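Local coordinates for uncharacterized protein (PDB 4QVU) that is of unknown function but adopts a HIT-like fold, binds zinc, and may be related to the galactose-1-phosphate uridylyltransferases, at residues Q149-I154 and A183-Q188. Numbering follows the deposited sequence.
Sequences QKNEHI and ANYIQQ. With ZN (zinc ion), chain B.
Y185 reaches from helix 179-195 to the turn 149-154, which joins strands 145-150 and 154-159, and lays one ring face against I154. The packing is apolar: CD1 of I154 makes a CH-pi contact 3.9 Å from the centroid of the Y185 ring, 20° off the ring normal, while CG2 of I154 sits 3.6 Å from CZ of Y185. The side chains of I154 and Y185 point opposite ways where they overlap, so the two branches of isoleucine serve different ends of the ring. With CG1 anti to the backbone N (chi1 -163°), CD1 extends toward the root of the tyrosine and CG2 is left beside its hydroxyl end. Q149 meets the ring at its edge, its CB lying 3.7 Å from OH of Y185; tyrosine suits this place because its long flat side chain bridges helix and turn and brings its hydroxyl end up to Q149.

Hydrogen bonds shape the turn itself. OD1 of N151 accepts from N of I154 at 2.8 Å, nearly straight at 162°, and more weakly from N of H153, an Asx motif for which a short carboxamide is well suited. In return, N of N151 donates to O of I154.

The same turn carries a metal ligand: ND1 of H153, whose imidazole lone pair suits zinc, binds it at 2.3 Å alongside C178 SG and E181 OE2. Turn and helix thus pack beside a zinc site at the edge of the antiparallel sheet in this HIT-like fold.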
loop_
_atom_site.group_PDB
_atom_site.type_symbol
_atom_site.label_atom_id
_atom_site.label_comp_id
_atom_site.label_asym_id
_atom_site.label_seq_id
_atom_site.Cartn_x
_atom_site.Cartn_y
_atom_site.Cartn_z
ATOM N N GLN A 149 -15.398 -7.440 18.280
ATOM C CA GLN A 149 -16.744 -7.784 18.750
ATOM C C GLN A 149 -17.662 -7.931 17.552
ATOM O O GLN A 149 -17.539 -7.144 16.611
ATOM C CB GLN A 149 -17.286 -6.710 19.714
ATOM C CG GLN A 149 -16.578 -6.628 21.057
ATOM C CD GLN A 149 -17.072 -7.660 22.034
ATOM O OE1 GLN A 149 -18.161 -7.531 22.610
ATOM N NE2 GLN A 149 -16.249 -8.665 22.298
ATOM N N LYS A 150 -18.583 -8.918 17.572
ATOM C CA LYS A 150 -19.543 -9.131 16.487
ATOM C C LYS A 150 -20.732 -9.958 16.959
ATOM O O LYS A 150 -20.560 -10.926 17.694
ATOM C CB LYS A 150 -18.881 -9.818 15.275
ATOM C CG LYS A 150 -19.776 -9.892 14.044
ATOM C CD LYS A 150 -19.045 -10.350 12.798
ATOM C CE LYS A 150 -19.979 -10.514 11.615
ATOM N NZ LYS A 150 -20.654 -9.246 11.212
ATOM N N ASN A 151 -21.936 -9.558 16.518
ATOM C CA ASN A 151 -23.214 -10.237 16.723
ATOM C C ASN A 151 -24.121 -9.909 15.523
ATOM O O ASN A 151 -23.658 -9.282 14.565
ATOM C CB ASN A 151 -23.865 -9.884 18.077
ATOM C CG ASN A 151 -24.135 -8.424 18.354
ATOM O OD1 ASN A 151 -24.601 -7.663 17.507
ATOM N ND2 ASN A 151 -23.946 -8.025 19.594
ATOM N N GLU A 152 -25.392 -10.338 15.565
ATOM C CA GLU A 152 -26.380 -10.085 14.506
ATOM C C GLU A 152 -26.673 -8.576 14.320
ATOM O O GLU A 152 -26.965 -8.159 13.198
ATOM C CB GLU A 152 -27.704 -10.818 14.803
ATOM C CG GLU A 152 -27.682 -12.311 14.533
ATOM C CD GLU A 152 -29.022 -13.012 14.686
ATOM O OE1 GLU A 152 -29.937 -12.436 15.320
ATOM O OE2 GLU A 152 -29.149 -14.157 14.193
ATOM N N HIS A 153 -26.602 -7.777 15.411
ATOM C CA HIS A 153 -26.904 -6.341 15.421
ATOM C C HIS A 153 -25.728 -5.443 15.007
ATOM O O HIS A 153 -25.936 -4.495 14.240
ATOM C CB HIS A 153 -27.335 -5.896 16.828
ATOM C CG HIS A 153 -28.516 -6.614 17.387
ATOM N ND1 HIS A 153 -29.806 -6.189 17.125
ATOM C CD2 HIS A 153 -28.565 -7.663 18.236
ATOM C CE1 HIS A 153 -30.596 -7.013 17.791
ATOM N NE2 HIS A 153 -29.895 -7.915 18.475
ATOM N N ILE A 154 -24.522 -5.690 15.572
ATOM C CA ILE A 154 -23.353 -4.829 15.372
ATOM C C ILE A 154 -22.047 -5.641 15.188
ATOM O O ILE A 154 -21.949 -6.808 15.583
ATOM C CB ILE A 154 -23.238 -3.862 16.598
ATOM C CG1 ILE A 154 -22.321 -2.645 16.323
ATOM C CG2 ILE A 154 -22.907 -4.605 17.911
ATOM C CD1 ILE A 154 -22.501 -1.492 17.235
ATOM N N ALA A 183 -23.701 3.923 19.374
ATOM C CA ALA A 183 -23.360 4.985 20.327
ATOM C C ALA A 183 -22.510 4.452 21.490
ATOM O O ALA A 183 -21.547 5.111 21.892
ATOM C CB ALA A 183 -24.638 5.620 20.865
ATOM N N ASN A 184 -22.844 3.248 22.004
ATOM C CA ASN A 184 -22.104 2.611 23.093
ATOM C C ASN A 184 -20.721 2.149 22.618
ATOM O O ASN A 184 -19.745 2.349 23.338
ATOM C CB ASN A 184 -22.878 1.428 23.684
ATOM C CG ASN A 184 -22.192 0.804 24.884
ATOM O OD1 ASN A 184 -21.911 1.469 25.895
ATOM N ND2 ASN A 184 -21.901 -0.489 24.795
ATOM N N TYR A 185 -20.643 1.546 21.409
ATOM C CA TYR A 185 -19.401 1.055 20.801
ATOM C C TYR A 185 -18.469 2.220 20.468
ATOM O O TYR A 185 -17.260 2.088 20.665
ATOM C CB TYR A 185 -19.696 0.216 19.550
ATOM C CG TYR A 185 -19.937 -1.251 19.842
ATOM C CD1 TYR A 185 -20.999 -1.661 20.645
ATOM C CD2 TYR A 185 -19.137 -2.236 19.269
ATOM C CE1 TYR A 185 -21.226 -3.007 20.915
ATOM C CE2 TYR A 185 -19.361 -3.590 19.524
ATOM C CZ TYR A 185 -20.401 -3.969 20.355
ATOM O OH TYR A 185 -20.639 -5.299 20.610
ATOM N N ILE A 186 -19.020 3.367 20.003
ATOM C CA ILE A 186 -18.208 4.558 19.718
ATOM C C ILE A 186 -17.588 5.032 21.035
ATOM O O ILE A 186 -16.371 5.157 21.115
ATOM C CB ILE A 186 -19.007 5.688 19.013
ATOM C CG1 ILE A 186 -19.478 5.261 17.609
ATOM C CG2 ILE A 186 -18.170 6.978 18.939
ATOM C CD1 ILE A 186 -20.521 6.186 16.992
ATOM N N GLN A 187 -18.418 5.211 22.083
ATOM C CA GLN A 187 -17.974 5.685 23.390
ATOM C C GLN A 187 -16.864 4.801 23.964
ATOM O O GLN A 187 -15.858 5.351 24.398
ATOM C CB GLN A 187 -19.133 5.780 24.377
ATOM C CG GLN A 187 -18.736 6.523 25.648
ATOM C CD GLN A 187 -19.865 6.712 26.615
ATOM O OE1 GLN A 187 -20.612 5.780 26.938
ATOM N NE2 GLN A 187 -19.951 7.911 27.163
ATOM N N GLN A 188 -17.009 3.463 23.927
ATOM C CA GLN A 188 -15.992 2.548 24.468
ATOM C C GLN A 188 -14.706 2.597 23.646
ATOM O O GLN A 188 -13.629 2.666 24.241
ATOM C CB GLN A 188 -16.503 1.097 24.554
ATOM C CG GLN A 188 -17.634 0.884 25.569
ATOM C CD GLN A 188 -17.301 1.428 26.944
ATOM O OE1 GLN A 188 -17.731 2.527 27.320
ATOM N NE2 GLN A 188 -16.483 0.699 27.700
HETATM ZN ZN ZN B . -29.689 -3.923 17.453
#